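Local coordinates for endo-1,4-beta-xylanase (Bacteroides thetaiotaomicron VPI-5482, PDB 3KST), which probably hydrolyses glycosidic bonds in xylan or related plant polysaccharides as a calcium-binding, five-bladed beta-propeller member of glycoside hydrolase family 43, at residues T71-T76 / F115-K120; E101-A106 / Q121-E126; S128-L133 / V188-S193. All blocks are in the same frame, centred on the assembly; numbering follows the deposited sequence.

Contact 1: T71-T76 / F115-K120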
ATOM      1  N   THR A  71      -1.228  17.093 -13.480  1.00 11.43           N
ATOM      2  CA  THR A  71      -1.494  17.416 -14.897  1.00 11.66           C
ATOM      3  C   THR A  71      -1.387  16.222 -15.858  1.00 11.20           C
ATOM      4  O   THR A  71      -2.071  16.174 -16.919  1.00 11.24           O
ATOM      5  CB  THR A  71      -0.656  18.639 -15.436  1.00 11.28           C
ATOM      6  OG1 THR A  71       0.750  18.340 -15.434  1.00 12.62           O
ATOM      7  CG2 THR A  71      -0.994  19.926 -14.656  1.00 12.53           C
ATOM      8  N   ASP A  72      -0.552  15.243 -15.496  1.00  9.31           N
ATOM      9  CA  ASP A  72      -0.397  13.988 -16.259  1.00  9.65           C
ATOM     10  C   ASP A  72      -1.378  12.903 -15.866  1.00  8.88           C
ATOM     11  O   ASP A  72      -1.254  11.763 -16.319  1.00 10.04           O
ATOM     12  CB  ASP A  72       1.015  13.446 -16.082  1.00  8.62           C
ATOM     13  CG  ASP A  72       2.036  14.316 -16.695  1.00  8.72           C
ATOM     14  OD1 ASP A  72       1.765  14.887 -17.792  1.00 10.15           O
ATOM     15  OD2 ASP A  72       3.111  14.433 -16.085  1.00 13.87           O
ATOM     16  N   SER A  73      -2.391  13.251 -15.096  1.00 10.21           N
ATOM     17  CA  SER A  73      -3.320  12.258 -14.594  1.00  9.68           C
ATOM     18  C   SER A  73      -4.731  12.767 -14.537  1.00  9.93           C
ATOM     19  O   SER A  73      -4.980  13.958 -14.599  1.00  9.95           O
ATOM     20  CB  SER A  73      -2.870  11.939 -13.161  1.00 10.05           C
ATOM     21  OG  SER A  73      -3.824  11.191 -12.424  1.00  8.51           O
ATOM     22  N   TYR A  74      -5.645  11.819 -14.403  1.00 10.22           N
ATOM     23  CA  TYR A  74      -7.024  12.078 -14.040  1.00 11.29           C
ATOM     24  C   TYR A  74      -6.974  12.740 -12.670  1.00 11.12           C
ATOM     25  O   TYR A  74      -6.190  12.312 -11.851  1.00 11.37           O
ATOM     26  CB  TYR A  74      -7.762  10.758 -13.858  1.00 12.14           C
ATOM     27  CG  TYR A  74      -9.149  10.884 -13.312  1.00 12.58           C
ATOM     28  CD1 TYR A  74     -10.209  11.332 -14.125  1.00 13.80           C
ATOM     29  CD2 TYR A  74      -9.431  10.548 -11.979  1.00 14.07           C
ATOM     30  CE1 TYR A  74     -11.504  11.446 -13.619  1.00 14.10           C
ATOM     31  CE2 TYR A  74     -10.728  10.633 -11.473  1.00 13.15           C
ATOM     32  CZ  TYR A  74     -11.753  11.105 -12.281  1.00 14.48           C
ATOM     33  OH  TYR A  74     -13.014  11.174 -11.748  1.00 14.54           O
ATOM     34  N   GLY A  75      -7.760  13.791 -12.479  1.00 11.18           N
ATOM     35  CA  GLY A  75      -7.917  14.482 -11.194  1.00 10.59           C
ATOM     36  C   GLY A  75      -6.993  15.599 -10.767  1.00 10.72           C
ATOM     37  O   GLY A  75      -5.876  15.771 -11.255  1.00  9.83           O
ATOM     38  N   THR A  76      -7.466  16.367  -9.790  1.00 11.95           N
ATOM     39  CA  THR A  76      -6.714  17.480  -9.239  1.00 11.57           C
ATOM     40  C   THR A  76      -6.521  17.438  -7.737  1.00 12.07           C
ATOM     41  O   THR A  76      -5.817  18.316  -7.225  1.00 13.11           O
ATOM     42  CB  THR A  76      -7.367  18.819  -9.617  1.00 11.97           C
ATOM     43  OG1 THR A  76      -8.636  18.922  -8.969  1.00 12.11           O
ATOM     44  CG2 THR A  76      -7.524  18.906 -11.133  1.00 11.65           C
ATOM     45  N   PHE A 115       5.694   9.176 -14.244  1.00 14.85           N
ATOM     46  CA  PHE A 115       4.564   8.281 -14.519  1.00 13.58           C
ATOM     47  C   PHE A 115       3.480   9.133 -15.139  1.00 13.49           C
ATOM     48  O   PHE A 115       3.176  10.209 -14.626  1.00 13.18           O
ATOM     49  CB  PHE A 115       4.030   7.586 -13.257  1.00 13.01           C
ATOM     50  CG  PHE A 115       4.954   6.539 -12.720  1.00 11.99           C
ATOM     51  CD1 PHE A 115       6.058   6.910 -11.952  1.00 15.16           C
ATOM     52  CD2 PHE A 115       4.752   5.172 -12.994  1.00 12.59           C
ATOM     53  CE1 PHE A 115       6.938   5.958 -11.455  1.00 12.09           C
ATOM     54  CE2 PHE A 115       5.626   4.204 -12.495  1.00 14.54           C
ATOM     55  CZ  PHE A 115       6.743   4.602 -11.715  1.00 12.99           C
ATOM     56  N   ARG A 116       2.924   8.686 -16.263  1.00 12.43           N
ATOM     57  CA  ARG A 116       1.871   9.425 -16.941  1.00 12.45           C
ATOM     58  C   ARG A 116       0.765   8.527 -17.443  1.00 11.41           C
ATOM     59  O   ARG A 116       0.969   7.331 -17.673  1.00 11.35           O
ATOM     60  CB  ARG A 116       2.453  10.188 -18.151  1.00 12.04           C
ATOM     61  CG  ARG A 116       3.531  11.176 -17.791  1.00 14.34           C
ATOM     62  CD  ARG A 116       4.059  11.914 -18.990  1.00 12.64           C
ATOM     63  NE  ARG A 116       4.859  11.062 -19.894  1.00 14.41           N
ATOM     64  CZ  ARG A 116       5.450  11.477 -21.031  1.00 16.81           C
ATOM     65  NH1 ARG A 116       5.395  12.753 -21.423  1.00 15.64           N
ATOM     66  NH2 ARG A 116       6.128  10.601 -21.784  1.00 19.82           N
ATOM     67  N   GLN A 117      -0.410   9.131 -17.590  1.00 11.83           N
ATOM     68  CA  GLN A 117      -1.515   8.508 -18.288  1.00 10.90           C
ATOM     69  C   GLN A 117      -1.580   9.115 -19.691  1.00 11.20           C
ATOM     70  O   GLN A 117      -1.477  10.348 -19.844  1.00 11.00           O
ATOM     71  CB  GLN A 117      -2.828   8.806 -17.609  1.00 10.39           C
ATOM     72  CG  GLN A 117      -2.944   8.268 -16.197  1.00 10.69           C
ATOM     73  CD  GLN A 117      -4.360   8.380 -15.702  1.00  9.65           C
ATOM     74  OE1 GLN A 117      -4.938   9.470 -15.698  1.00 11.31           O
ATOM     75  NE2 GLN A 117      -4.945   7.249 -15.280  1.00 11.23           N
ATOM     76  N   GLU A 118      -1.753   8.263 -20.700  1.00 11.76           N
ATOM     77  CA  GLU A 118      -1.967   8.727 -22.091  1.00 12.13           C
ATOM     78  C   GLU A 118      -3.337   9.404 -22.187  1.00 12.43           C
ATOM     79  O   GLU A 118      -3.447  10.518 -22.707  1.00 13.88           O
ATOM     80  CB  GLU A 118      -1.801   7.572 -23.077  1.00 12.16           C
ATOM     81  CG  GLU A 118      -0.347   7.110 -23.140  1.00 12.62           C
ATOM     82  CD  GLU A 118      -0.069   5.954 -24.087  1.00 14.24           C
ATOM     83  OE1 GLU A 118      -1.009   5.227 -24.434  1.00 15.35           O
ATOM     84  OE2 GLU A 118       1.124   5.747 -24.456  1.00 15.61           O
ATOM     85  N   VAL A 119      -4.358   8.757 -21.623  1.00 12.83           N
ATOM     86  CA  VAL A 119      -5.709   9.304 -21.548  1.00 12.66           C
ATOM     87  C   VAL A 119      -5.994   9.407 -20.047  1.00 12.90           C
ATOM     88  O   VAL A 119      -5.850   8.415 -19.332  1.00 12.36           O
ATOM     89  CB  VAL A 119      -6.756   8.427 -22.262  1.00 12.80           C
ATOM     90  CG1 VAL A 119      -8.143   9.079 -22.166  1.00 12.50           C
ATOM     91  CG2 VAL A 119      -6.384   8.246 -23.737  1.00 13.96           C
ATOM     92  N   LYS A 120      -6.441  10.585 -19.613  1.00 12.08           N
ATOM     93  CA  LYS A 120      -6.590  10.918 -18.178  1.00 11.91           C
ATOM     94  C   LYS A 120      -7.932  10.478 -17.611  1.00 12.38           C
ATOM     95  O   LYS A 120      -8.827  11.289 -17.340  1.00 13.94           O
ATOM     96  CB  LYS A 120      -6.307  12.420 -17.938  1.00 12.15           C
ATOM     97  CG  LYS A 120      -4.800  12.774 -18.034  1.00 10.80           C
ATOM     98  CD  LYS A 120      -4.168  12.580 -19.399  1.00 13.33           C
ATOM     99  CE  LYS A 120      -2.753  13.152 -19.447  1.00 11.52           C
ATOM    100  NZ  LYS A 120      -2.103  12.913 -20.793  1.00 11.78           N
TER
HETATM  101  O   HOH W   1       3.891  12.984 -13.936  1.00  9.61           O
HETATM  102  O   HOH W   2       0.088  14.687 -20.128  1.00  9.90           O

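Contact 2: E101-A106 / Q121-E126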
ATOM      1  N   GLU A 101     -10.982   9.970  -5.335  1.00  8.75           N
ATOM      2  CA  GLU A 101     -11.707   8.779  -4.923  1.00  9.52           C
ATOM      3  C   GLU A 101     -12.040   7.809  -6.079  1.00  8.97           C
ATOM      4  O   GLU A 101     -13.051   7.116  -6.012  1.00  8.93           O
ATOM      5  CB  GLU A 101     -12.960   9.141  -4.075  1.00  8.85           C
ATOM      6  CG  GLU A 101     -12.575   9.783  -2.730  1.00 10.69           C
ATOM      7  CD  GLU A 101     -13.732  10.364  -1.958  1.00 14.11           C
ATOM      8  OE1 GLU A 101     -14.501  11.177  -2.529  1.00 12.26           O
ATOM      9  OE2 GLU A 101     -13.838  10.044  -0.757  1.00 18.02           O
ATOM     10  N   HIS A 102     -11.182   7.763  -7.104  1.00  9.10           N
ATOM     11  CA  HIS A 102     -11.294   6.790  -8.210  1.00  8.98           C
ATOM     12  C   HIS A 102      -9.935   6.134  -8.348  1.00  9.28           C
ATOM     13  O   HIS A 102      -8.907   6.743  -7.989  1.00  9.83           O
ATOM     14  CB  HIS A 102     -11.742   7.446  -9.526  1.00  8.22           C
ATOM     15  CG  HIS A 102     -13.134   7.964  -9.463  1.00 11.15           C
ATOM     16  ND1 HIS A 102     -13.462   9.138  -8.827  1.00 11.56           N
ATOM     17  CD2 HIS A 102     -14.299   7.436  -9.913  1.00 12.79           C
ATOM     18  CE1 HIS A 102     -14.771   9.330  -8.908  1.00 13.05           C
ATOM     19  NE2 HIS A 102     -15.300   8.309  -9.559  1.00 14.02           N
ATOM     20  N   ILE A 103      -9.911   4.912  -8.864  1.00  8.45           N
ATOM     21  CA  ILE A 103      -8.651   4.171  -9.048  1.00  8.13           C
ATOM     22  C   ILE A 103      -8.124   4.350 -10.464  1.00  8.57           C
ATOM     23  O   ILE A 103      -8.898   4.300 -11.422  1.00  9.37           O
ATOM     24  CB  ILE A 103      -8.762   2.699  -8.664  1.00  9.23           C
ATOM     25  CG1 ILE A 103      -9.884   1.962  -9.413  1.00  8.61           C
ATOM     26  CG2 ILE A 103      -9.055   2.624  -7.160  1.00  8.94           C
ATOM     27  CD1 ILE A 103      -9.887   0.468  -9.193  1.00 10.45           C
ATOM     28  N   CYS A 104      -6.810   4.502 -10.556  1.00  9.81           N
ATOM     29  CA  CYS A 104      -6.099   4.859 -11.773  1.00  9.38           C
ATOM     30  C   CYS A 104      -4.777   4.156 -11.931  1.00  9.98           C
ATOM     31  O   CYS A 104      -4.167   3.701 -10.949  1.00 10.22           O
ATOM     32  CB  CYS A 104      -5.778   6.362 -11.724  1.00  9.38           C
ATOM     33  SG  CYS A 104      -7.163   7.486 -11.579  1.00 12.15           S
ATOM     34  N   VAL A 105      -4.290   4.149 -13.177  1.00 10.12           N
ATOM     35  CA  VAL A 105      -2.997   3.566 -13.485  1.00 10.31           C
ATOM     36  C   VAL A 105      -2.253   4.434 -14.498  1.00 10.51           C
ATOM     37  O   VAL A 105      -2.857   4.913 -15.479  1.00 11.05           O
ATOM     38  CB  VAL A 105      -3.116   2.074 -13.977  1.00  9.69           C
ATOM     39  CG1 VAL A 105      -4.001   1.947 -15.209  1.00 12.17           C
ATOM     40  CG2 VAL A 105      -1.731   1.443 -14.220  1.00 10.23           C
ATOM     41  N   ALA A 106      -0.967   4.642 -14.210  1.00 10.39           N
ATOM     42  CA  ALA A 106      -0.021   5.379 -15.048  1.00  9.85           C
ATOM     43  C   ALA A 106       1.197   4.506 -15.250  1.00  9.94           C
ATOM     44  O   ALA A 106       1.380   3.495 -14.553  1.00 10.02           O
ATOM     45  CB  ALA A 106       0.384   6.717 -14.371  1.00 10.54           C
ATOM     46  N   GLN A 121      -8.067   9.166 -17.462  1.00 12.42           N
ATOM     47  CA  GLN A 121      -9.280   8.562 -16.936  1.00 13.20           C
ATOM     48  C   GLN A 121      -8.952   7.450 -15.971  1.00 12.80           C
ATOM     49  O   GLN A 121      -7.880   6.857 -16.045  1.00 12.92           O
ATOM     50  CB  GLN A 121     -10.118   8.003 -18.088  1.00 13.90           C
ATOM     51  CG  GLN A 121     -10.762   9.085 -18.945  1.00 16.22           C
ATOM     52  CD  GLN A 121     -11.727   9.976 -18.172  1.00 17.79           C
ATOM     53  OE1 GLN A 121     -12.501   9.497 -17.345  1.00 21.31           O
ATOM     54  NE2 GLN A 121     -11.676  11.272 -18.426  1.00 19.84           N
ATOM     55  N   PRO A 122      -9.884   7.154 -15.066  1.00 13.17           N
ATOM     56  CA  PRO A 122      -9.662   6.056 -14.136  1.00 12.57           C
ATOM     57  C   PRO A 122      -9.918   4.695 -14.819  1.00 12.69           C
ATOM     58  O   PRO A 122     -10.355   4.634 -15.980  1.00 11.78           O
ATOM     59  CB  PRO A 122     -10.686   6.338 -13.045  1.00 12.81           C
ATOM     60  CG  PRO A 122     -11.770   6.965 -13.732  1.00 13.34           C
ATOM     61  CD  PRO A 122     -11.202   7.768 -14.853  1.00 12.38           C
ATOM     62  N   ILE A 123      -9.634   3.625 -14.083  1.00 11.61           N
ATOM     63  CA  ILE A 123      -9.786   2.219 -14.538  1.00 12.04           C
ATOM     64  C   ILE A 123     -11.275   1.912 -14.788  1.00 12.07           C
ATOM     65  O   ILE A 123     -11.615   1.300 -15.802  1.00 12.14           O
ATOM     66  CB  ILE A 123      -9.138   1.262 -13.466  1.00 11.59           C
ATOM     67  CG1 ILE A 123      -7.617   1.443 -13.424  1.00 11.02           C
ATOM     68  CG2 ILE A 123      -9.471  -0.204 -13.661  1.00 11.59           C
ATOM     69  CD1 ILE A 123      -7.024   1.044 -12.058  1.00 10.40           C
ATOM     70  N   TRP A 124     -12.134   2.350 -13.866  1.00 12.70           N
ATOM     71  CA  TRP A 124     -13.596   2.227 -13.979  1.00 12.75           C
ATOM     72  C   TRP A 124     -14.270   3.438 -13.304  1.00 13.34           C
ATOM     73  O   TRP A 124     -13.610   4.207 -12.588  1.00 12.88           O
ATOM     74  CB  TRP A 124     -14.066   0.864 -13.437  1.00 12.88           C
ATOM     75  CG  TRP A 124     -14.138   0.726 -11.938  1.00 12.17           C
ATOM     76  CD1 TRP A 124     -13.264   1.246 -10.996  1.00 13.46           C
ATOM     77  CD2 TRP A 124     -15.060  -0.078 -11.213  1.00 11.93           C
ATOM     78  NE1 TRP A 124     -13.650   0.874  -9.746  1.00 13.12           N
ATOM     79  CE2 TRP A 124     -14.742   0.045  -9.843  1.00 12.61           C
ATOM     80  CE3 TRP A 124     -16.169  -0.857 -11.584  1.00 12.46           C
ATOM     81  CZ2 TRP A 124     -15.486  -0.607  -8.836  1.00 10.97           C
ATOM     82  CZ3 TRP A 124     -16.902  -1.503 -10.588  1.00 11.16           C
ATOM     83  CH2 TRP A 124     -16.559  -1.365  -9.228  1.00 12.57           C
ATOM     84  N   SER A 125     -15.581   3.574 -13.485  1.00 13.36           N
ATOM     85  CA  SER A 125     -16.316   4.766 -13.022  1.00 14.73           C
ATOM     86  C   SER A 125     -16.730   4.860 -11.564  1.00 13.73           C
ATOM     87  O   SER A 125     -16.937   5.976 -11.073  1.00 14.65           O
ATOM     88  CB  SER A 125     -17.559   4.972 -13.900  1.00 14.42           C
ATOM     89  OG  SER A 125     -18.470   3.897 -13.769  1.00 19.56           O
ATOM     90  N   GLU A 126     -16.892   3.720 -10.883  1.00 12.81           N
ATOM     91  CA  GLU A 126     -17.312   3.737  -9.467  1.00 12.24           C
ATOM     92  C   GLU A 126     -16.190   4.205  -8.566  1.00 11.57           C
ATOM     93  O   GLU A 126     -15.060   3.745  -8.741  1.00  9.76           O
ATOM     94  CB  GLU A 126     -17.727   2.352  -8.962  1.00 12.27           C
ATOM     95  CG  GLU A 126     -18.372   2.375  -7.555  1.00 14.85           C
ATOM     96  CD  GLU A 126     -18.913   1.024  -7.112  1.00 15.79           C
ATOM     97  OE1 GLU A 126     -19.633   0.364  -7.903  1.00 15.94           O
ATOM     98  OE2 GLU A 126     -18.621   0.587  -5.968  1.00 15.66           O
TER
HETATM   99  O   HOH W   3     -17.979   7.895  -9.486  1.00 31.11           O
HETATM  100  O   HOH W   4     -12.458   4.210 -10.120  1.00 10.97           O
HETATM  101  O   HOH W   5      -6.507   4.605 -15.140  1.00  9.75           O

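Contact 3: S128-L133 / V188-S193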
ATOM      1  N   SER A 128     -13.603   4.455  -5.733  1.00  8.97           N
ATOM      2  CA  SER A 128     -12.797   3.382  -5.195  1.00  9.29           C
ATOM      3  C   SER A 128     -11.417   3.898  -4.902  1.00  8.60           C
ATOM      4  O   SER A 128     -10.955   4.808  -5.573  1.00  8.58           O
ATOM      5  CB  SER A 128     -12.748   2.127  -6.132  1.00  9.58           C
ATOM      6  OG  SER A 128     -12.764   2.440  -7.534  1.00 12.42           O
ATOM      7  N   ILE A 129     -10.756   3.257  -3.944  1.00  9.12           N
ATOM      8  CA  ILE A 129      -9.419   3.648  -3.552  1.00  8.58           C
ATOM      9  C   ILE A 129      -8.543   2.452  -3.168  1.00  8.76           C
ATOM     10  O   ILE A 129      -8.995   1.280  -3.144  1.00  8.03           O
ATOM     11  CB  ILE A 129      -9.488   4.636  -2.347  1.00  8.45           C
ATOM     12  CG1 ILE A 129     -10.200   3.990  -1.143  1.00  8.13           C
ATOM     13  CG2 ILE A 129     -10.153   5.967  -2.760  1.00  8.74           C
ATOM     14  CD1 ILE A 129     -10.219   4.851   0.088  1.00  8.94           C
ATOM     15  N   ASP A 130      -7.277   2.750  -2.867  1.00  8.41           N
ATOM     16  CA  ASP A 130      -6.347   1.770  -2.284  1.00  8.28           C
ATOM     17  C   ASP A 130      -6.006   0.532  -3.156  1.00  8.56           C
ATOM     18  O   ASP A 130      -5.915  -0.596  -2.681  1.00  8.27           O
ATOM     19  CB  ASP A 130      -6.787   1.362  -0.855  1.00  9.27           C
ATOM     20  CG  ASP A 130      -6.815   2.512   0.112  1.00  9.05           C
ATOM     21  OD1 ASP A 130      -6.644   3.659  -0.312  1.00  9.15           O
ATOM     22  OD2 ASP A 130      -6.961   2.248   1.323  1.00  9.48           O
ATOM     23  N   THR A 131      -5.783   0.802  -4.429  1.00  9.11           N
ATOM     24  CA  THR A 131      -5.354  -0.210  -5.382  1.00  9.84           C
ATOM     25  C   THR A 131      -4.116  -1.000  -4.903  1.00  9.85           C
ATOM     26  O   THR A 131      -3.163  -0.420  -4.373  1.00 10.48           O
ATOM     27  CB  THR A 131      -4.912   0.414  -6.709  1.00  9.57           C
ATOM     28  OG1 THR A 131      -3.940   1.441  -6.454  1.00 11.02           O
ATOM     29  CG2 THR A 131      -6.070   0.973  -7.478  1.00 11.43           C
ATOM     30  N   SER A 132      -4.148  -2.308  -5.097  1.00  9.86           N
ATOM     31  CA  SER A 132      -2.972  -3.151  -4.893  1.00 10.23           C
ATOM     32  C   SER A 132      -3.087  -4.285  -5.903  1.00 10.41           C
ATOM     33  O   SER A 132      -4.115  -4.967  -5.917  1.00 10.28           O
ATOM     34  CB  SER A 132      -2.870  -3.715  -3.485  1.00 10.18           C
ATOM     35  OG  SER A 132      -1.599  -4.327  -3.330  1.00 10.48           O
ATOM     36  N   LEU A 133      -2.057  -4.417  -6.752  1.00  9.66           N
ATOM     37  CA  LEU A 133      -1.985  -5.440  -7.799  1.00  9.80           C
ATOM     38  C   LEU A 133      -1.277  -6.708  -7.319  1.00  9.92           C
ATOM     39  O   LEU A 133      -0.280  -6.674  -6.587  1.00  9.97           O
ATOM     40  CB  LEU A 133      -1.231  -4.909  -9.032  1.00  8.62           C
ATOM     41  CG  LEU A 133      -1.055  -5.802 -10.275  1.00  9.39           C
ATOM     42  CD1 LEU A 133      -2.399  -6.072 -11.001  1.00 12.53           C
ATOM     43  CD2 LEU A 133      -0.075  -5.134 -11.200  1.00 11.18           C
ATOM     44  N   VAL A 188     -14.461   0.403   8.425  1.00 11.02           N
ATOM     45  CA  VAL A 188     -13.389   0.530   7.435  0.50 10.45           C
ATOM     46  C   VAL A 188     -12.429  -0.653   7.398  1.00 10.94           C
ATOM     47  O   VAL A 188     -11.873  -0.996   8.432  1.00 10.56           O
ATOM     48  CB  VAL A 188     -12.518   1.801   7.750  0.50 10.38           C
ATOM     49  CG1 VAL A 188     -11.277   1.917   6.807  0.50  9.00           C
ATOM     50  CG2 VAL A 188     -13.361   3.088   7.696  0.50  9.07           C
ATOM     51  N   ALA A 189     -12.284  -1.270   6.225  1.00 10.14           N
ATOM     52  CA  ALA A 189     -11.298  -2.305   5.925  1.00 10.20           C
ATOM     53  C   ALA A 189     -10.693  -1.738   4.627  1.00 10.66           C
ATOM     54  O   ALA A 189     -11.431  -1.382   3.682  1.00 12.01           O
ATOM     55  CB  ALA A 189     -11.950  -3.635   5.691  1.00 10.30           C
ATOM     56  N   GLU A 190      -9.381  -1.577   4.587  1.00 10.08           N
ATOM     57  CA  GLU A 190      -8.734  -0.894   3.459  1.00  9.48           C
ATOM     58  C   GLU A 190      -7.245  -1.186   3.400  1.00  9.81           C
ATOM     59  O   GLU A 190      -6.740  -2.033   4.162  1.00  9.60           O
ATOM     60  CB  GLU A 190      -8.981   0.626   3.565  1.00  9.70           C
ATOM     61  CG  GLU A 190      -8.307   1.314   4.772  1.00  8.12           C
ATOM     62  CD  GLU A 190      -8.613   2.821   4.888  1.00  9.66           C
ATOM     63  OE1 GLU A 190      -9.582   3.315   4.264  1.00 11.76           O
ATOM     64  OE2 GLU A 190      -7.865   3.503   5.623  1.00  8.77           O
ATOM     65  N   GLY A 191      -6.554  -0.483   2.489  1.00  9.54           N
ATOM     66  CA  GLY A 191      -5.129  -0.629   2.281  1.00  9.72           C
ATOM     67  C   GLY A 191      -4.694  -2.073   2.085  1.00  9.67           C
ATOM     68  O   GLY A 191      -3.799  -2.524   2.788  1.00 10.43           O
ATOM     69  N   PRO A 192      -5.347  -2.820   1.168  1.00  9.38           N
ATOM     70  CA  PRO A 192      -4.951  -4.206   0.912  1.00  9.41           C
ATOM     71  C   PRO A 192      -3.513  -4.422   0.389  1.00  8.80           C
ATOM     72  O   PRO A 192      -2.930  -3.566  -0.285  1.00  8.58           O
ATOM     73  CB  PRO A 192      -5.967  -4.652  -0.165  1.00  9.11           C
ATOM     74  CG  PRO A 192      -6.265  -3.441  -0.888  1.00  8.67           C
ATOM     75  CD  PRO A 192      -6.343  -2.377   0.171  1.00  9.33           C
ATOM     76  N   SER A 193      -2.970  -5.597   0.708  1.00  9.33           N
ATOM     77  CA  SER A 193      -1.676  -6.105   0.214  1.00 10.03           C
ATOM     78  C   SER A 193      -1.814  -7.619   0.064  1.00  9.48           C
ATOM     79  O   SER A 193      -2.326  -8.276   0.977  1.00 10.44           O
ATOM     80  CB  SER A 193      -0.541  -5.778   1.179  1.00  9.98           C
ATOM     81  OG  SER A 193      -0.439  -4.376   1.391  1.00  9.71           O
TER
HETATM   82  O   HOH W   6      -3.583  -0.841  -0.725  1.00  6.98           O

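Contact 1: T71-T76 / F115-K120
The side-chain oxygen OE1 of Gln117 takes the backbone N-H of Tyr74 at 2.8 Å, the shortest polar bond between two loops on the rim of the family 43 beta-propeller. Segment 71-76 belongs to the connection leading into strand 80-87, and segment 115-120 to the long loop that follows strand 102-108, the outermost strand of the same three-stranded sheet. The amide nitrogen of Tyr74 lies about 30° out of the plane of the Gln117 amide, and the bond is somewhat bent. On the other side of the same amide group, Gln117 NE2 donates to the backbone O of Val105, so both ends of the amide are engaged and its rotation is fixed. The backbone of Gln117 adds a straighter bond, its N to Asp72 O at 3.0 Å. Asp72 and Arg116 do not pair by charge: the aliphatic CG of Arg116 lies 3.6 Å from CG of the Asp72 carboxylate, while the guanidinium swings off at the bend in chi3 (-70°), its plane 84° from that of the carboxylate. Water serves Asp72 instead, one molecule linking OD2 to Phe115 O and another linking OD1 to Lys120 NZ. Lys120 folds back over the Ser73 carbonyl, CG lying 3.5 Å from Ser73 C, and its chain bends at chi2 to bring NZ to Gln117 O at 2.8 Å. Beyond it, the carbonyl oxygen of Lys120 meets the edge of the Tyr74 ring in its plane, 3.5 Å from CD1.

Contact 2: E101-A106 / Q121-E126
Strand 102-108 is the outermost strand of a three-stranded antiparallel propeller blade, and segment 121-126, part of the loop leading on to strand 129-135, runs along its outer edge. A single direct backbone hydrogen bond joins the two, from Ile123 N to Ile103 O at 2.8 Å and nearly straight at 170°. Waters bridge the strand to the loop on either side of it. One accepts from Ile103 N and donates to both Trp124 O and Glu126 O; another accepts from Val105 N and donates to Gln121 O. The N-H groups of Ile103 and Val105 on this edge are thus met by water, while Ile103 O is met directly by the loop and Val105 O by Gln117 NE2. Apolar groups fill in around the bond. Ile103 places CG1 between its backbone N and carbonyl carbon (chi1 56°), which carries it to the edge of the Trp124 indole, 3.8 Å from CD1. CD1 of Ile123 lies 4.0 Å from the same CG1, and its CG1 meets Val105 CG1 at 4.1 Å, those two side chains crossing at about a right angle. Leu143 of the next blade touches both Ile103 and Ile123. Glu126 CB covers one indole face off-centre, while Trp124 NE1 donates to Ser128 OG. Pro122 lies against the strand, with CB 3.8 Å from His102 CB and 4.0 Å from Cys104 SG. The His102 imidazole bonds through ND1 with Glu100 O; at its other nitrogen, NE2, a water lying in the ring plane at 2.7 Å also donates to Ser125 O.

Contact 3: S128-L133 / V188-S193
Strands 129-133 and 189-193 run nearly parallel, 21° apart with axes 6.3 Å from each other at closest approach, as the innermost strands of successive propeller blades around the central axis. The two strands do not pair as one sheet: a water donates to both Asp130 O and Pro192 O, and the one direct hydrogen bond between the segments runs from a backbone N-H to a side chain. Asp130 OD2 accepts Gly191 N at 3.0 Å on its anti side, 16° out of the carboxylate plane. Glu190 CB lies 3.4 Å from Asp130 OD2; with CG between its backbone N and carbonyl carbon and the chain extended beyond, the carboxylate is carried near that of Asp130, the two planes 61° apart. Tyr215 OH holds Glu190 OE2 and Asn152 ND2 holds OE1. The Pro192 ring rests on Asp130 O, CG at 3.4 Å, and Ser132 CB packs on Pro192 O while its OG bonds to Glu83, a calcium ligand. Glu190 is the predicted proton donor, and Asp130 is predicted to tune its pKa and orient it. The 4.1 Å between Asp130 OD2 and Glu190 OE1 is consistent with that role, with the Gly191 bond holding Asp130 in position.

Overall arrangement
From the N terminus, the chain first passes segment 71-76, then builds the blade of strands 80-87, 92-99 and 102-108 before segment 115-120 returns to close contact 1 around it. Contact 2 opens inside that loop, at the blade's last strand, and closes just after contact 1, so the two cross. They also touch, chiefly where Gln117 meets the strand of contact 2. Contact 3 follows in series. It begins on strand 129-135, linked to contact 2 where Glu101 O meets Ser128 N, and spans the four-stranded blade before closing on strand 189-197. Together the three contacts lead from the propeller's rim, across one blade, to the predicted catalytic residues at its centre.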